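Local coordinates for protein acyl-CoA thioesterase II TesB2 (Mycobacterium marinum, PDB 3U0A) that probably hydrolyses fatty acyl-CoA thioesters to free fatty acid and coenzyme A, as a double hot-dog thioesterase of the type II family, at residues Y195-D198 and L199-G203; A96-G100 and E101-S105; R35-G38 and G39-G43. All coordinates share one frame; numbering follows the deposited sequence.

Contact 1 (Y195-D198 and L199-G203); sequences YMSD and LTLLG
Tyr195 and Leu199, one helical turn apart, make the apolar part of this contact. The leucine comes up against one face of the phenol ring, with CG about 4.1 Å above the ring plane and set toward the rim. Its CD1 branch does the closest touching, 3.5 Å from Tyr195 CE2. With CG of Tyr195 anti to the backbone N (chi1 -179°), the ring swings along the helix toward the following turn, where the leucine lies. CG of the leucine also rests against the tyrosine carbonyl.

The backbone bonds change character over these residues. Leu199 N makes two weak bonds, to Tyr195 O and to Met196 O, both 3.1 Å long and strongly bent. Ser197 O accepts twice: Leu201 N reaches it in the carbonyl plane at 3.0 Å with an almost straight N-H...O angle of 179°, whereas Thr200 N approaches from above that plane. This is the last part of helix 186-200, the long helix of the second hot-dog domain, around which the strands of that half are wrapped, and a 3-10 segment follows at Leu202 and Gly203.

One side-chain hydroxyl joins the pattern. Thr200 OG1 donates to Met196 O over 2.8 Å, standing above the carbonyl plane; chi1 of 66° sets the hydroxyl between the backbone N and carbonyl carbon and turns it back along the helix. The methyl CG2 of Thr200 also presses close to the same oxygen, 3.1 Å from Met196 O.

The two remaining polar side chains are buried and bonded to the surrounding strands: Ser197 OG to Tyr239 OH of strand 237-247 and Asp198 OD1 to His223 ND1 of strand 217-227. Phe149 covers Met196, Leu199 and Thr200.

Contact 2 (A96-G100 and E101-S105); sequences AVQHG and EVIFS
Ala96 and Phe104, Val97 and Val102, and Gln98 and Glu101 pair antiparallel as the strands close a beta hairpin with a two-residue loop, whose type I' turn runs from Gln98 to Glu101 with His99 and Gly100 at its corners. Both corner residues have positive phi, as this turn requires. It joins strands 89-98 and 101-111 of the N-terminal hot-dog domain.

The register slips by one residue between the Ala96 and Val97 pairs, making a beta bulge. Ala96 N donates to Phe104 O at 3.0 Å, while Ala96 O receives Ile103 N. Nearer the turn, Gln98 N and Glu101 O bond at 3.0 Å, and Glu101 N returns a bond to Gln98 O. Close CA-H...O contacts supplement these: Val97 CA lies 3.3 Å from Glu101 O.

On one face Val97 CG2 meets Val102 CG2 at 4.0 Å, the two branches crossing at an angle. Ala96 and Phe104 occupy the other face with their CB atoms 4.1 Å apart, and from there the phenylalanine ring leads off to meet Phe66. Ala96 and Phe104 also pack on helix 34-51, through Ser45 among others.

Ile103, at the bulge, bends back across the first strand. Its CG1 stands between the backbone N and carbonyl carbon (chi1 72°), which lays this branch against Ala96 O and carries CD1 on to Gln98. The glutamine amide is held from outside the hairpin, OE1 by Asp71 N and NE2 by Pro75 O, while its chain, extended beyond CG, passes across the isoleucine at an angle; Ile103 CD1 stops 3.8 Å from Gln98 OE1.

Contact 3 (R35-G38 and G39-G43); sequences RTFG and GHVAG
Gly39 begins the second half of this stretch, its N bonded to Arg35 O at 3.0 Å. It follows Gly38 directly, so two adjacent residues lack side chains and the helix presents bare backbone here. The stretch belongs to helix 34-51, the central helix of the N-terminal hot-dog domain, and its bonds keep the regular i to i+4 pattern.

His40 donates its N to Thr36 O at 3.1 Å. Its CB lies over the preceding turn, 3.4 Å from Phe37 O and nearly as close to Thr36 O, while the imidazole leads away from that turn, toward Ile10.

Val41 carries the side-chain part of the contact. Its N bonds to Phe37 O at 3.0 Å, almost straight, at an N-H...O angle of 175°. Its CG2 sits over the centre of the Phe37 ring, 3.7 Å above the plane, as a CH-pi contact with the methyl set over the face, with CZ the nearest ring atom and the two CE atoms almost as close. The phenylalanine's chi1 of -172° sends CG away from its own N and along the helix, bringing the face of the ring over the valine one turn on. The same methyl is 3.3 Å from Phe37 O.

Ala42 N bonds to Gly38 O at 3.0 Å, and its CB rests 3.4 Å from that oxygen. Gly43 N then donates to Gly39 O, continuing the pattern within 39-43.

Around this turn, Thr36 packs on Tyr195 and Leu199 of helix 186-200, Ala42 meets Asp198 of that helix and His223 of strand 217-227, and Val41 lies against Ile103 and Phe104 of strand 101-111.

Overall arrangement
From the N terminus the chain first forms contact 3 in helix 34-51, then contact 2 at the hairpin between strands 89-98 and 101-111, and last contact 1 at the end of helix 186-200. They follow in series, neither nesting nor crossing; contact 2 closes a tight hairpin, the others are successive helical turns. Contact 3 is the shared neighbour: Ala42 CB touches Phe104 CZ at 3.7 Å and Val41 meets Ala96, while Arg35 CG lies 3.3 Å from Asp198 O. Contacts 1 and 2 do not touch, their centres about 22 Å apart. Helix 34-51 thus joins its own hot-dog strands to the helix of the second hot-dog half.

Contact 1 (Y195-D198 and L199-G203)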
loop_
_atom_site.group_PDB
_atom_site.type_symbol
_atom_site.label_atom_id
_atom_site.label_comp_id
_atom_site.label_asym_id
_atom_site.label_seq_id
_atom_site.Cartn_x
_atom_site.Cartn_y
_atom_site.Cartn_z
ATOM N N TYR A 195 9.144 12.144 -1.830
ATOM C CA TYR A 195 8.904 13.194 -2.805
ATOM C C TYR A 195 9.247 12.759 -4.232
ATOM O O TYR A 195 8.424 12.888 -5.170
ATOM C CB TYR A 195 9.719 14.450 -2.434
ATOM C CG TYR A 195 9.532 15.616 -3.378
ATOM C CD1 TYR A 195 8.380 16.346 -3.352
ATOM C CD2 TYR A 195 10.500 15.958 -4.322
ATOM C CE1 TYR A 195 8.182 17.408 -4.202
ATOM C CE2 TYR A 195 10.315 17.031 -5.179
ATOM C CZ TYR A 195 9.145 17.746 -5.114
ATOM O OH TYR A 195 8.895 18.805 -5.947
ATOM N N MET A 196 10.462 12.246 -4.417
ATOM C CA MET A 196 10.875 11.807 -5.767
ATOM C C MET A 196 10.024 10.673 -6.306
ATOM O O MET A 196 9.757 10.638 -7.504
ATOM C CB MET A 196 12.337 11.433 -5.823
ATOM C CG MET A 196 13.245 12.649 -5.792
ATOM S SD MET A 196 13.302 13.508 -7.366
ATOM C CE MET A 196 14.179 12.326 -8.401
ATOM N N SER A 197 9.580 9.760 -5.426
ATOM C CA SER A 197 8.655 8.689 -5.842
ATOM C C SER A 197 7.308 9.290 -6.279
ATOM O O SER A 197 6.797 8.992 -7.344
ATOM C CB SER A 197 8.440 7.639 -4.741
ATOM O OG SER A 197 7.341 6.777 -5.025
ATOM N N ASP A 198 6.768 10.179 -5.478
ATOM C CA ASP A 198 5.570 10.871 -5.909
ATOM C C ASP A 198 5.703 11.594 -7.270
ATOM O O ASP A 198 4.692 11.798 -7.927
ATOM C CB ASP A 198 5.063 11.828 -4.809
ATOM C CG ASP A 198 4.331 11.088 -3.687
ATOM O OD1 ASP A 198 3.938 9.921 -3.908
ATOM O OD2 ASP A 198 4.169 11.665 -2.592
ATOM N N LEU A 199 6.930 11.968 -7.675
ATOM C CA LEU A 199 7.165 12.616 -8.986
ATOM C C LEU A 199 7.397 11.626 -10.088
ATOM O O LEU A 199 7.170 11.960 -11.230
ATOM C CB LEU A 199 8.372 13.558 -8.990
ATOM C CG LEU A 199 8.345 14.718 -8.009
ATOM C CD1 LEU A 199 9.440 15.742 -8.299
ATOM C CD2 LEU A 199 6.982 15.398 -7.968
ATOM N N THR A 200 7.861 10.418 -9.764
ATOM C CA THR A 200 8.411 9.510 -10.800
ATOM C C THR A 200 7.776 8.155 -10.970
ATOM O O THR A 200 7.863 7.627 -12.039
ATOM C CB THR A 200 9.901 9.248 -10.577
ATOM O OG1 THR A 200 10.073 8.510 -9.360
ATOM C CG2 THR A 200 10.636 10.556 -10.510
ATOM N N LEU A 201 7.172 7.570 -9.955
ATOM C CA LEU A 201 6.662 6.192 -10.110
ATOM C C LEU A 201 5.548 6.017 -11.123
ATOM O O LEU A 201 5.623 5.118 -11.901
ATOM C CB LEU A 201 6.209 5.583 -8.792
ATOM C CG LEU A 201 5.812 4.109 -8.798
ATOM C CD1 LEU A 201 6.940 3.200 -9.260
ATOM C CD2 LEU A 201 5.400 3.741 -7.383
ATOM N N LEU A 202 4.545 6.870 -11.127
ATOM C CA LEU A 202 3.370 6.649 -11.964
ATOM C C LEU A 202 3.690 6.693 -13.465
ATOM O O LEU A 202 2.924 6.156 -14.293
ATOM C CB LEU A 202 2.231 7.628 -11.610
ATOM C CG LEU A 202 1.326 7.176 -10.444
ATOM C CD1 LEU A 202 0.328 8.271 -10.021
ATOM C CD2 LEU A 202 0.600 5.881 -10.798
ATOM N N GLY A 203 4.821 7.322 -13.804
ATOM C CA GLY A 203 5.392 7.266 -15.167
ATOM C C GLY A 203 5.563 5.833 -15.686
ATOM O O GLY A 203 5.425 5.578 -16.873
#

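Contact 2 (A96-G100 and E101-S105)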
loop_
_atom_site.group_PDB
_atom_site.type_symbol
_atom_site.label_atom_id
_atom_site.label_comp_id
_atom_site.label_asym_id
_atom_site.label_seq_id
_atom_site.Cartn_x
_atom_site.Cartn_y
_atom_site.Cartn_z
ATOM N N ALA A 96 -4.748 17.256 5.416
ATOM C CA ALA A 96 -4.250 18.533 4.900
ATOM C C ALA A 96 -5.460 19.286 4.361
ATOM O O ALA A 96 -6.219 18.736 3.550
ATOM C CB ALA A 96 -3.199 18.326 3.820
ATOM N N VAL A 97 -5.646 20.520 4.841
ATOM C CA VAL A 97 -6.857 21.264 4.587
ATOM C C VAL A 97 -6.580 22.607 3.919
ATOM O O VAL A 97 -5.660 23.329 4.299
ATOM C CB VAL A 97 -7.700 21.464 5.892
ATOM C CG1 VAL A 97 -8.835 22.446 5.663
ATOM C CG2 VAL A 97 -8.279 20.152 6.404
ATOM N N GLN A 98 -7.422 22.929 2.934
ATOM C CA GLN A 98 -7.475 24.250 2.288
ATOM C C GLN A 98 -8.902 24.726 2.074
ATOM O O GLN A 98 -9.671 24.058 1.401
ATOM C CB GLN A 98 -6.800 24.228 0.935
ATOM C CG GLN A 98 -5.297 24.061 0.994
ATOM C CD GLN A 98 -4.639 24.377 -0.334
ATOM O OE1 GLN A 98 -5.110 23.914 -1.384
ATOM N NE2 GLN A 98 -3.543 25.143 -0.306
ATOM N N HIS A 99 -9.213 25.915 2.617
ATOM C CA HIS A 99 -10.531 26.542 2.541
ATOM C C HIS A 99 -11.609 25.552 2.940
ATOM O O HIS A 99 -12.623 25.366 2.279
ATOM C CB HIS A 99 -10.760 27.219 1.155
ATOM C CG HIS A 99 -11.907 28.236 1.154
ATOM N ND1 HIS A 99 -11.922 29.347 1.965
ATOM C CD2 HIS A 99 -13.137 28.250 0.440
ATOM C CE1 HIS A 99 -13.096 30.019 1.769
ATOM N NE2 HIS A 99 -13.826 29.358 0.838
ATOM N N GLY A 100 -11.365 24.878 4.050
ATOM C CA GLY A 100 -12.362 24.042 4.664
ATOM C C GLY A 100 -12.460 22.685 4.042
ATOM O O GLY A 100 -13.283 21.924 4.473
ATOM N N GLU A 101 -11.627 22.366 3.049
ATOM C CA GLU A 101 -11.732 21.085 2.340
ATOM C C GLU A 101 -10.520 20.207 2.630
ATOM O O GLU A 101 -9.391 20.690 2.606
ATOM C CB GLU A 101 -11.843 21.304 0.823
ATOM C CG GLU A 101 -12.957 22.256 0.340
ATOM C CD GLU A 101 -14.382 21.671 0.420
ATOM O OE1 GLU A 101 -14.679 20.814 1.321
ATOM O OE2 GLU A 101 -15.242 22.075 -0.420
ATOM N N VAL A 102 -10.740 18.919 2.898
ATOM C CA VAL A 102 -9.610 17.983 2.991
ATOM C C VAL A 102 -9.105 17.657 1.557
ATOM O O VAL A 102 -9.850 17.132 0.726
ATOM C CB VAL A 102 -9.956 16.696 3.789
ATOM C CG1 VAL A 102 -8.750 15.756 3.824
ATOM C CG2 VAL A 102 -10.403 17.047 5.186
ATOM N N ILE A 103 -7.856 18.041 1.283
ATOM C CA ILE A 103 -7.228 17.857 -0.032
ATOM C C ILE A 103 -6.390 16.577 -0.102
ATOM O O ILE A 103 -6.213 16.007 -1.152
ATOM C CB ILE A 103 -6.382 19.094 -0.444
ATOM C CG1 ILE A 103 -5.080 19.219 0.370
ATOM C CG2 ILE A 103 -7.193 20.389 -0.325
ATOM C CD1 ILE A 103 -4.226 20.397 -0.093
ATOM N N PHE A 104 -5.903 16.136 1.052
ATOM C CA PHE A 104 -5.073 14.966 1.183
ATOM C C PHE A 104 -5.304 14.362 2.546
ATOM O O PHE A 104 -5.368 15.059 3.514
ATOM C CB PHE A 104 -3.580 15.343 1.005
ATOM C CG PHE A 104 -2.641 14.170 1.103
ATOM C CD1 PHE A 104 -2.534 13.253 0.065
ATOM C CD2 PHE A 104 -1.907 13.942 2.254
ATOM C CE1 PHE A 104 -1.695 12.155 0.175
ATOM C CE2 PHE A 104 -1.064 12.864 2.357
ATOM C CZ PHE A 104 -0.956 11.969 1.321
ATOM N N SER A 105 -5.414 13.056 2.616
ATOM C CA SER A 105 -5.634 12.354 3.888
ATOM C C SER A 105 -4.707 11.149 3.984
ATOM O O SER A 105 -4.497 10.426 3.033
ATOM C CB SER A 105 -7.090 11.899 4.044
ATOM O OG SER A 105 -7.344 11.450 5.370
#

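Contact 3 (R35-G38 and G39-G43)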
loop_
_atom_site.group_PDB
_atom_site.type_symbol
_atom_site.label_atom_id
_atom_site.label_comp_id
_atom_site.label_asym_id
_atom_site.label_seq_id
_atom_site.Cartn_x
_atom_site.Cartn_y
_atom_site.Cartn_z
ATOM N N ARG A 35 1.447 17.310 -9.861
ATOM C CA ARG A 35 2.145 16.202 -9.206
ATOM C C ARG A 35 3.144 16.752 -8.161
ATOM O O ARG A 35 3.330 16.151 -7.097
ATOM C CB ARG A 35 2.845 15.337 -10.260
ATOM C CG ARG A 35 2.984 13.869 -9.890
ATOM C CD ARG A 35 3.631 13.060 -11.025
ATOM N NE ARG A 35 2.662 12.281 -11.804
ATOM C CZ ARG A 35 2.908 11.742 -13.001
ATOM N NH1 ARG A 35 4.093 11.881 -13.596
ATOM N NH2 ARG A 35 1.958 11.053 -13.627
ATOM N N THR A 36 3.753 17.909 -8.472
ATOM C CA THR A 36 4.698 18.588 -7.568
ATOM C C THR A 36 4.025 19.110 -6.276
ATOM O O THR A 36 4.551 18.921 -5.174
ATOM C CB THR A 36 5.377 19.782 -8.285
ATOM O OG1 THR A 36 6.312 19.279 -9.250
ATOM C CG2 THR A 36 6.091 20.711 -7.310
ATOM N N PHE A 37 2.892 19.805 -6.436
ATOM C CA PHE A 37 2.130 20.268 -5.305
ATOM C C PHE A 37 1.654 19.083 -4.449
ATOM O O PHE A 37 1.804 19.099 -3.245
ATOM C CB PHE A 37 0.956 21.139 -5.751
ATOM C CG PHE A 37 0.244 21.805 -4.616
ATOM C CD1 PHE A 37 0.911 22.658 -3.757
ATOM C CD2 PHE A 37 -1.090 21.560 -4.373
ATOM C CE1 PHE A 37 0.240 23.287 -2.686
ATOM C CE2 PHE A 37 -1.762 22.192 -3.327
ATOM C CZ PHE A 37 -1.104 23.057 -2.484
ATOM N N GLY A 38 1.099 18.067 -5.069
ATOM C CA GLY A 38 0.706 16.861 -4.343
ATOM C C GLY A 38 1.817 16.224 -3.523
ATOM O O GLY A 38 1.607 15.879 -2.383
ATOM N N GLY A 39 3.012 16.096 -4.089
ATOM C CA GLY A 39 4.142 15.522 -3.366
ATOM C C GLY A 39 4.600 16.348 -2.173
ATOM O O GLY A 39 4.980 15.796 -1.149
ATOM N N HIS A 40 4.579 17.665 -2.342
ATOM C CA HIS A 40 4.851 18.641 -1.276
ATOM C C HIS A 40 3.894 18.468 -0.128
ATOM O O HIS A 40 4.305 18.234 1.004
ATOM C CB HIS A 40 4.753 20.072 -1.846
ATOM C CG HIS A 40 5.309 21.159 -0.938
ATOM N ND1 HIS A 40 6.642 21.425 -0.835
ATOM C CD2 HIS A 40 4.662 22.088 -0.115
ATOM C CE1 HIS A 40 6.829 22.456 0.023
ATOM N NE2 HIS A 40 5.625 22.854 0.462
ATOM N N VAL A 41 2.610 18.544 -0.452
ATOM C CA VAL A 41 1.542 18.436 0.513
ATOM C C VAL A 41 1.628 17.124 1.273
ATOM O O VAL A 41 1.446 17.103 2.471
ATOM C CB VAL A 41 0.149 18.593 -0.170
ATOM C CG1 VAL A 41 -0.988 18.275 0.792
ATOM C CG2 VAL A 41 -0.009 20.007 -0.704
ATOM N N ALA A 42 1.927 16.035 0.574
ATOM C CA ALA A 42 2.001 14.721 1.206
ATOM C C ALA A 42 3.153 14.683 2.178
ATOM O O ALA A 42 3.037 14.153 3.278
ATOM C CB ALA A 42 2.173 13.638 0.168
ATOM N N GLY A 43 4.274 15.259 1.745
ATOM C CA GLY A 43 5.485 15.282 2.524
ATOM C C GLY A 43 5.273 16.095 3.761
ATOM O O GLY A 43 5.675 15.690 4.845
#